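Side-chain contacts in hypothetical multiheme protein (Ignicoccus hospitalis KIN4/I, PDB 4QO5), which is a membrane-associated octaheme cytochrome c that binds eight c-type hemes and probably takes part in electron transfer: residues A11-V16 with D37-K42; I138-V143 with T161-S166. One frame throughout, in Å; residues are numbered along the deposited sequence.

Interaction 1: residues A11-V16 with D37-K42. With HEC (heme c), chain C.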
loop_
_atom_site.group_PDB
_atom_site.type_symbol
_atom_site.label_atom_id
_atom_site.label_comp_id
_atom_site.label_asym_id
_atom_site.label_seq_id
_atom_site.Cartn_x
_atom_site.Cartn_y
_atom_site.Cartn_z
ATOM N N ALA A 11 0.524 -23.495 34.357
ATOM C CA ALA A 11 0.100 -24.458 35.375
ATOM C C ALA A 11 -1.047 -25.358 34.906
ATOM O O ALA A 11 -1.195 -26.482 35.388
ATOM C CB ALA A 11 -0.297 -23.734 36.651
ATOM N N LYS A 12 -1.857 -24.859 33.978
ATOM C CA LYS A 12 -2.999 -25.611 33.468
ATOM C C LYS A 12 -2.627 -26.564 32.331
ATOM O O LYS A 12 -3.449 -27.373 31.907
ATOM C CB LYS A 12 -4.113 -24.666 32.993
ATOM C CG LYS A 12 -5.155 -24.317 34.063
ATOM C CD LYS A 12 -5.133 -25.322 35.223
ATOM C CE LYS A 12 -6.311 -25.134 36.178
ATOM N NZ LYS A 12 -7.613 -25.537 35.572
ATOM N N LEU A 13 -1.407 -26.453 31.818
ATOM C CA LEU A 13 -0.964 -27.341 30.746
ATOM C C LEU A 13 -0.933 -28.788 31.206
ATOM O O LEU A 13 -0.860 -29.081 32.397
ATOM C CB LEU A 13 0.436 -26.952 30.266
ATOM C CG LEU A 13 0.526 -25.606 29.552
ATOM C CD1 LEU A 13 1.978 -25.254 29.293
ATOM C CD2 LEU A 13 -0.275 -25.650 28.242
ATOM N N LYS A 14 -0.981 -29.706 30.256
ATOM C CA LYS A 14 -0.828 -31.102 30.613
ATOM C C LYS A 14 0.125 -31.760 29.648
ATOM O O LYS A 14 0.362 -31.249 28.539
ATOM C CB LYS A 14 -2.171 -31.824 30.628
ATOM C CG LYS A 14 -2.926 -31.753 29.322
ATOM C CD LYS A 14 -4.281 -32.428 29.445
ATOM C CE LYS A 14 -5.128 -32.161 28.215
ATOM N NZ LYS A 14 -6.421 -32.901 28.247
ATOM N N ASN A 15 0.690 -32.876 30.097
ATOM C CA ASN A 15 1.620 -33.669 29.305
ATOM C C ASN A 15 2.836 -32.873 28.860
ATOM O O ASN A 15 3.318 -33.032 27.739
ATOM C CB ASN A 15 0.897 -34.298 28.102
ATOM C CG ASN A 15 -0.266 -35.169 28.525
ATOM O OD1 ASN A 15 -0.121 -36.011 29.410
ATOM N ND2 ASN A 15 -1.433 -34.955 27.916
ATOM N N VAL A 16 3.322 -32.007 29.749
ATOM C CA VAL A 16 4.559 -31.286 29.518
ATOM C C VAL A 16 5.736 -32.141 30.011
ATOM O O VAL A 16 5.659 -32.765 31.067
ATOM C CB VAL A 16 4.533 -29.921 30.225
ATOM C CG1 VAL A 16 5.747 -29.107 29.842
ATOM C CG2 VAL A 16 3.252 -29.172 29.837
ATOM N N ASP A 37 3.571 -16.786 23.191
ATOM C CA ASP A 37 3.409 -17.134 21.789
ATOM C C ASP A 37 3.312 -18.665 21.632
ATOM O O ASP A 37 2.417 -19.184 20.975
ATOM C CB ASP A 37 4.627 -16.593 21.047
ATOM C CG ASP A 37 4.356 -16.295 19.596
ATOM O OD1 ASP A 37 3.176 -16.124 19.211
ATOM O OD2 ASP A 37 5.347 -16.200 18.842
ATOM N N TRP A 38 4.226 -19.382 22.281
ATOM C CA TRP A 38 4.197 -20.846 22.304
ATOM C C TRP A 38 2.894 -21.393 22.892
ATOM O O TRP A 38 2.336 -22.369 22.380
ATOM C CB TRP A 38 5.396 -21.375 23.103
ATOM C CG TRP A 38 5.356 -22.872 23.302
ATOM C CD1 TRP A 38 5.683 -23.832 22.378
ATOM C CD2 TRP A 38 4.945 -23.580 24.486
ATOM N NE1 TRP A 38 5.508 -25.088 22.919
ATOM C CE2 TRP A 38 5.052 -24.963 24.205
ATOM C CE3 TRP A 38 4.491 -23.181 25.749
ATOM C CZ2 TRP A 38 4.727 -25.948 25.143
ATOM C CZ3 TRP A 38 4.172 -24.161 26.681
ATOM C CH2 TRP A 38 4.292 -25.527 26.372
ATOM N N LEU A 39 2.402 -20.757 23.953
ATOM C CA LEU A 39 1.126 -21.154 24.565
ATOM C C LEU A 39 -0.053 -21.095 23.574
ATOM O O LEU A 39 -1.076 -21.766 23.773
ATOM C CB LEU A 39 0.818 -20.263 25.784
ATOM C CG LEU A 39 1.599 -20.570 27.063
ATOM C CD1 LEU A 39 1.393 -19.444 28.082
ATOM C CD2 LEU A 39 1.145 -21.891 27.653
ATOM N N LYS A 40 0.085 -20.296 22.516
ATOM C CA LYS A 40 -1.005 -20.144 21.540
ATOM C C LYS A 40 -0.941 -21.206 20.458
ATOM O O LYS A 40 -1.872 -21.346 19.654
ATOM C CB LYS A 40 -0.981 -18.764 20.875
ATOM C CG LYS A 40 -1.188 -17.593 21.824
ATOM C CD LYS A 40 -1.406 -16.305 21.035
ATOM C CE LYS A 40 -0.835 -15.084 21.753
ATOM N NZ LYS A 40 -1.546 -14.735 23.018
ATOM N N SER A 41 0.164 -21.941 20.408
ATOM C CA SER A 41 0.330 -22.972 19.375
ATOM C C SER A 41 -0.460 -24.240 19.655
ATOM O O SER A 41 -0.601 -24.678 20.800
ATOM C CB SER A 41 1.804 -23.348 19.169
ATOM O OG SER A 41 2.302 -24.085 20.262
ATOM N N LYS A 42 -0.974 -24.843 18.586
ATOM C CA LYS A 42 -1.613 -26.142 18.716
ATOM C C LYS A 42 -0.631 -27.156 19.300
ATOM O O LYS A 42 -1.012 -28.036 20.060
ATOM C CB LYS A 42 -2.118 -26.602 17.352
ATOM C CG LYS A 42 -3.038 -27.804 17.380
ATOM C CD LYS A 42 -3.705 -27.939 16.000
ATOM C CE LYS A 42 -4.921 -28.833 16.031
ATOM N NZ LYS A 42 -5.476 -29.031 14.652
HETATM FE FE HEC C . 12.019 -21.902 19.920
HETATM C CHA HEC C . 14.203 -20.004 18.063
HETATM C CHB HEC C . 13.115 -20.282 22.771
HETATM C CHC HEC C . 9.808 -23.646 21.651
HETATM C CHD HEC C . 11.151 -23.649 17.101
HETATM N NA HEC C . 13.335 -20.420 20.341
HETATM C C1A HEC C . 14.150 -19.777 19.408
HETATM C C2A HEC C . 14.977 -18.814 20.086
HETATM C C3A HEC C . 14.676 -18.872 21.378
HETATM C C4A HEC C . 13.647 -19.874 21.568
HETATM C CMA HEC C . 15.303 -18.006 22.491
HETATM C CAA HEC C . 16.048 -17.924 19.407
HETATM C CBA HEC C . 15.498 -16.904 18.424
HETATM C CGA HEC C . 15.075 -15.706 19.219
HETATM O O1A HEC C . 13.996 -15.146 18.888
HETATM O O2A HEC C . 15.803 -15.333 20.183
HETATM N NB HEC C . 11.661 -21.992 21.788
HETATM C C1B HEC C . 12.101 -21.181 22.824
HETATM C C2B HEC C . 11.262 -21.363 23.975
HETATM C C3B HEC C . 10.335 -22.250 23.583
HETATM C C4B HEC C . 10.583 -22.683 22.254
HETATM C CMB HEC C . 11.439 -20.558 25.293
HETATM C CAB HEC C . 9.064 -22.800 24.202
HETATM C CBB HEC C . 8.291 -21.699 25.009
HETATM N NC HEC C . 10.764 -23.383 19.481
HETATM C C1C HEC C . 9.919 -24.016 20.353
HETATM C C2C HEC C . 9.341 -25.179 19.727
HETATM C C3C HEC C . 9.577 -24.994 18.417
HETATM C C4C HEC C . 10.564 -23.990 18.281
HETATM C CMC HEC C . 8.175 -25.933 20.426
HETATM C CAC HEC C . 9.205 -25.749 17.115
HETATM C CBC HEC C . 7.751 -26.298 17.061
HETATM N ND HEC C . 12.590 -21.822 17.968
HETATM C C1D HEC C . 12.041 -22.620 16.967
HETATM C C2D HEC C . 12.545 -22.264 15.666
HETATM C C3D HEC C . 13.524 -21.132 15.939
HETATM C C4D HEC C . 13.488 -20.942 17.382
HETATM C CMD HEC C . 12.092 -22.970 14.355
HETATM C CAD HEC C . 14.414 -20.290 14.981
HETATM C CBD HEC C . 14.637 -20.858 13.592
HETATM C CGD HEC C . 13.532 -20.384 12.663
HETATM O O1D HEC C . 13.570 -20.752 11.471
HETATM O O2D HEC C . 12.623 -19.638 13.109
#
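Leu-13 reaches from the loop of residues 11-16 to residues 37-39 of helix 32-39 and sets one methyl against both Trp-38 and Leu-39. Leu-13 CD1 comes to the edge of the indole, near the ring plane, 3.6 Å from Trp-38 CZ3 and 3.7 Å from Trp-38 CH2, so the methyl meets the rim of the six-membered ring and not a face. Leu-13 CD1 also lies 3.8 Å from Leu-39 CD2, and the second methyl, Leu-13 CD2, is 4.1 Å from Leu-39 CD2; the two leucines meet branch against branch. With CG of Trp-38 anti to the backbone N (chi1 174°), the indole reaches the leucine with its six-membered rim. One face lies against the heme c of chain C, whose CAB stands 3.8 Å above the ring plane, displaced toward the rim, while the heme atom CBB approaches Trp-38 CB to 3.5 Å. The indole N-H is taken by the backbone oxygen of Val-77, a bond that helps fix the ring's rotation, with the heme over a face and the leucine at the edge. Ser-41 OG donates to Trp-38 O (2.7 Å) in the carbonyl plane, and the same oxygen accepts from Ser-41 N. Trp-38 is thus a wall of a heme c pocket, close to the axial ligand His-222, and Leu-13 packs the N-terminal loop against that wall, in a multiheme cytochrome c.

Interaction 2: residues I138-V143 with T161-S166. With HEC (heme c), chain E; NAG (2-acetamido-2-deoxy-beta-D-glucopyranose), chain K.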
loop_
_atom_site.group_PDB
_atom_site.type_symbol
_atom_site.label_atom_id
_atom_site.label_comp_id
_atom_site.label_asym_id
_atom_site.label_seq_id
_atom_site.Cartn_x
_atom_site.Cartn_y
_atom_site.Cartn_z
ATOM N N ILE A 138 24.450 -15.461 -13.792
ATOM C CA ILE A 138 23.705 -14.333 -14.350
ATOM C C ILE A 138 22.873 -13.646 -13.280
ATOM O O ILE A 138 22.901 -12.426 -13.161
ATOM C CB ILE A 138 22.782 -14.764 -15.516
ATOM C CG1 ILE A 138 23.591 -15.437 -16.621
ATOM C CG2 ILE A 138 22.019 -13.562 -16.076
ATOM C CD1 ILE A 138 24.684 -14.572 -17.207
ATOM N N TYR A 139 22.148 -14.423 -12.478
ATOM C CA TYR A 139 21.290 -13.812 -11.467
ATOM C C TYR A 139 22.135 -13.155 -10.384
ATOM O O TYR A 139 21.758 -12.126 -9.832
ATOM C CB TYR A 139 20.321 -14.822 -10.842
ATOM C CG TYR A 139 19.425 -15.519 -11.860
ATOM C CD1 TYR A 139 19.354 -15.071 -13.173
ATOM C CD2 TYR A 139 18.659 -16.625 -11.502
ATOM C CE1 TYR A 139 18.554 -15.715 -14.109
ATOM C CE2 TYR A 139 17.847 -17.269 -12.431
ATOM C CZ TYR A 139 17.804 -16.810 -13.728
ATOM O OH TYR A 139 17.011 -17.451 -14.656
ATOM N N ARG A 140 23.279 -13.757 -10.082
ATOM C CA ARG A 140 24.169 -13.173 -9.083
ATOM C C ARG A 140 24.748 -11.850 -9.573
ATOM O O ARG A 140 25.015 -10.936 -8.777
ATOM C CB ARG A 140 25.275 -14.167 -8.717
ATOM C CG ARG A 140 26.317 -13.631 -7.762
ATOM C CD ARG A 140 25.688 -13.178 -6.446
ATOM N NE ARG A 140 26.702 -12.936 -5.422
ATOM C CZ ARG A 140 27.352 -13.904 -4.780
ATOM N NH1 ARG A 140 27.092 -15.175 -5.060
ATOM N NH2 ARG A 140 28.256 -13.602 -3.856
ATOM N N ALA A 141 24.937 -11.743 -10.885
ATOM C CA ALA A 141 25.387 -10.494 -11.471
ATOM C C ALA A 141 24.337 -9.399 -11.265
ATOM O O ALA A 141 24.677 -8.234 -11.025
ATOM C CB ALA A 141 25.697 -10.680 -12.939
ATOM N N LEU A 142 23.063 -9.779 -11.341
ATOM C CA LEU A 142 21.972 -8.840 -11.089
ATOM C C LEU A 142 21.968 -8.425 -9.616
ATOM O O LEU A 142 21.813 -7.241 -9.294
ATOM C CB LEU A 142 20.625 -9.451 -11.480
ATOM C CG LEU A 142 19.416 -8.515 -11.319
ATOM C CD1 LEU A 142 19.624 -7.237 -12.122
ATOM C CD2 LEU A 142 18.141 -9.222 -11.756
ATOM N N VAL A 143 22.148 -9.404 -8.729
ATOM C CA VAL A 143 22.281 -9.132 -7.298
ATOM C C VAL A 143 23.372 -8.101 -7.082
ATOM O O VAL A 143 23.166 -7.064 -6.443
ATOM C CB VAL A 143 22.637 -10.406 -6.492
ATOM C CG1 VAL A 143 23.088 -10.038 -5.081
ATOM C CG2 VAL A 143 21.457 -11.375 -6.451
ATOM N N THR A 161 26.240 -7.765 4.048
ATOM C CA THR A 161 25.713 -6.437 4.383
ATOM C C THR A 161 24.523 -6.031 3.511
ATOM O O THR A 161 23.385 -6.354 3.830
ATOM C CB THR A 161 26.802 -5.339 4.374
ATOM O OG1 THR A 161 27.452 -5.288 3.090
ATOM C CG2 THR A 161 27.844 -5.610 5.467
ATOM N N SER A 162 24.782 -5.320 2.424
ATOM C CA SER A 162 23.676 -4.859 1.567
ATOM C C SER A 162 22.796 -5.988 1.041
ATOM O O SER A 162 21.577 -5.829 0.927
ATOM C CB SER A 162 24.203 -4.017 0.406
ATOM O OG SER A 162 25.053 -4.788 -0.423
ATOM N N GLN A 163 23.396 -7.141 0.747
ATOM C CA GLN A 163 22.624 -8.222 0.168
ATOM C C GLN A 163 21.834 -8.941 1.257
ATOM O O GLN A 163 20.760 -9.480 1.006
ATOM C CB GLN A 163 23.533 -9.161 -0.639
ATOM C CG GLN A 163 24.118 -8.437 -1.848
ATOM C CD GLN A 163 25.263 -9.155 -2.517
ATOM O OE1 GLN A 163 25.587 -10.302 -2.188
ATOM N NE2 GLN A 163 25.894 -8.479 -3.473
ATOM N N GLU A 164 22.362 -8.926 2.474
ATOM C CA GLU A 164 21.697 -9.603 3.585
ATOM C C GLU A 164 20.412 -8.901 4.001
ATOM O O GLU A 164 19.429 -9.546 4.396
ATOM C CB GLU A 164 22.653 -9.751 4.784
ATOM C CG GLU A 164 21.987 -10.412 5.976
ATOM C CD GLU A 164 22.987 -10.945 6.982
ATOM O OE1 GLU A 164 22.777 -10.703 8.186
ATOM O OE2 GLU A 164 23.968 -11.608 6.573
ATOM N N THR A 165 20.410 -7.576 3.900
ATOM C CA THR A 165 19.241 -6.802 4.278
ATOM C C THR A 165 18.263 -6.679 3.113
ATOM O O THR A 165 17.129 -6.232 3.312
ATOM C CB THR A 165 19.627 -5.407 4.790
ATOM O OG1 THR A 165 18.545 -4.874 5.556
ATOM C CG2 THR A 165 19.951 -4.464 3.632
ATOM N N SER A 166 18.704 -7.075 1.915
ATOM C CA SER A 166 17.847 -6.991 0.720
ATOM C C SER A 166 17.455 -8.358 0.150
ATOM O O SER A 166 16.600 -9.033 0.725
ATOM C CB SER A 166 18.453 -6.072 -0.356
ATOM O OG SER A 166 19.748 -6.456 -0.747
HETATM FE FE HEC E . 13.861 -12.213 -5.729
HETATM C CHA HEC E . 12.473 -14.838 -7.546
HETATM C CHB HEC E . 16.336 -11.993 -8.081
HETATM C CHC HEC E . 15.183 -9.482 -4.105
HETATM C CHD HEC E . 11.115 -12.088 -3.736
HETATM N NA HEC E . 14.267 -13.198 -7.496
HETATM C C1A HEC E . 13.655 -14.317 -8.008
HETATM C C2A HEC E . 14.467 -14.827 -9.095
HETATM C C3A HEC E . 15.517 -14.017 -9.222
HETATM C C4A HEC E . 15.409 -12.984 -8.232
HETATM C CMA HEC E . 16.681 -14.082 -10.231
HETATM C CAA HEC E . 14.182 -16.092 -9.938
HETATM C CBA HEC E . 15.102 -17.166 -9.348
HETATM C CGA HEC E . 14.894 -18.529 -9.971
HETATM O O1A HEC E . 15.816 -19.023 -10.671
HETATM O O2A HEC E . 13.809 -19.119 -9.764
HETATM N NB HEC E . 15.436 -11.031 -6.029
HETATM C C1B HEC E . 16.327 -11.065 -7.074
HETATM C C2B HEC E . 17.325 -10.044 -6.896
HETATM C C3B HEC E . 16.949 -9.312 -5.839
HETATM C C4B HEC E . 15.805 -9.955 -5.237
HETATM C CMB HEC E . 18.438 -9.755 -7.935
HETATM C CAB HEC E . 17.524 -8.028 -5.199
HETATM C CBB HEC E . 18.413 -7.081 -6.032
HETATM N NC HEC E . 13.289 -10.972 -4.274
HETATM C C1C HEC E . 13.991 -9.968 -3.644
HETATM C C2C HEC E . 13.345 -9.664 -2.382
HETATM C C3C HEC E . 12.166 -10.299 -2.453
HETATM C C4C HEC E . 12.153 -11.200 -3.544
HETATM C CMC HEC E . 13.770 -8.450 -1.516
HETATM C CAC HEC E . 10.914 -10.377 -1.596
HETATM C CBC HEC E . 10.378 -8.942 -1.306
HETATM N ND HEC E . 12.084 -13.296 -5.645
HETATM C C1D HEC E . 11.073 -13.040 -4.735
HETATM C C2D HEC E . 9.957 -13.901 -5.018
HETATM C C3D HEC E . 10.367 -14.747 -6.215
HETATM C C4D HEC E . 11.701 -14.307 -6.537
HETATM C CMD HEC E . 8.624 -13.951 -4.266
HETATM C CAD HEC E . 9.527 -15.815 -6.955
HETATM C CBD HEC E . 8.520 -15.061 -7.817
HETATM C CGD HEC E . 7.794 -15.990 -8.752
HETATM O O1D HEC E . 6.724 -15.580 -9.266
HETATM O O2D HEC E . 8.266 -17.125 -8.985
HETATM C C1 NAG K . 29.371 -11.411 -6.875
HETATM C C2 NAG K . 30.276 -11.778 -7.998
HETATM C C3 NAG K . 31.450 -12.560 -7.433
HETATM C C4 NAG K . 32.148 -11.730 -6.347
HETATM C C5 NAG K . 31.140 -11.163 -5.336
HETATM C C6 NAG K . 31.747 -10.162 -4.379
HETATM C C7 NAG K . 29.179 -12.044 -10.193
HETATM C C8 NAG K . 28.465 -12.996 -11.110
HETATM N N2 NAG K . 29.569 -12.547 -9.016
HETATM O O3 NAG K . 32.340 -12.910 -8.484
HETATM O O4 NAG K . 33.068 -12.528 -5.620
HETATM O O5 NAG K . 30.051 -10.506 -6.001
HETATM O O6 NAG K . 32.648 -9.277 -5.030
HETATM O O7 NAG K . 29.398 -10.877 -10.520
HETATM O O HOH W 1 28.003 -10.865 -3.410
HETATM O O HOH W 2 12.503 -10.593 -7.094
#
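Gln-163, on the short, weakly bonded helix 162-165, lays its amide against Val-143 of helix 137-147. The side chains cross at about a right angle: Val-143 CG1 sits 3.5 Å from Gln-163 CD and 3.6 Å from Gln-163 NE2, so the methyl lies over the flat face of the amide, a van der Waals contact. Val-143 divides its branches between two partners. With CG1 anti to the backbone N (chi1 167°), that methyl goes to the glutamine, while Val-143 CG2 meets the ring methyl CMB of the chain E heme c at 3.7 Å. This helix thereby forms part of a heme c pocket in the cytochrome c554-like part of the chain, and Tyr-139, one turn earlier, places a ring face over the CMA methyl of the same heme. The polar end of Gln-163 is buried and has partners at both atoms: NE2 donates to Thr-147 OG1, and a water lies 2.8 Å from Gln-163 OE1, placed to donate to it, though it has other acceptors in reach. That water takes a hydrogen bond from Arg-140 NH2, also 2.8 Å, at the edge of the guanidinium and in its plane, and so can bridge the two side chains. Arg-140 bends at chi2 (59°), and its NE comes within 3.4 Å of C1 of the N-acetylglucosamine probably carried by Asn-144. Its NH1 donates to the backbone oxygen of Met-134, tying the arginine to the end of helix 129-134.

How the interactions relate
Interaction 1 and interaction 2 have centres 41 Å apart and nearest atoms about 21 Å apart, and they follow one another in sequence without overlap. Each borders a different heme c: Trp-38 lines the chain C pocket, with Lys-42 in another heme pocket, whereas Tyr-139, Leu-142, Val-143 and Ser-166 line that of chain E, whose FE has a water oxygen at 2.5 Å. Between side chains, Trp-38 is about 4 Å from the axial ligand His-222, and Val-143 about 7 Å from the axial ligand His-171. Interaction 1's centre lies about 31 Å from the centre of the chain, interaction 2's about 16 Å. Both touch the second subunit, through Asp-37 and Lys-40 and through residues such as Glu-164 and Thr-165.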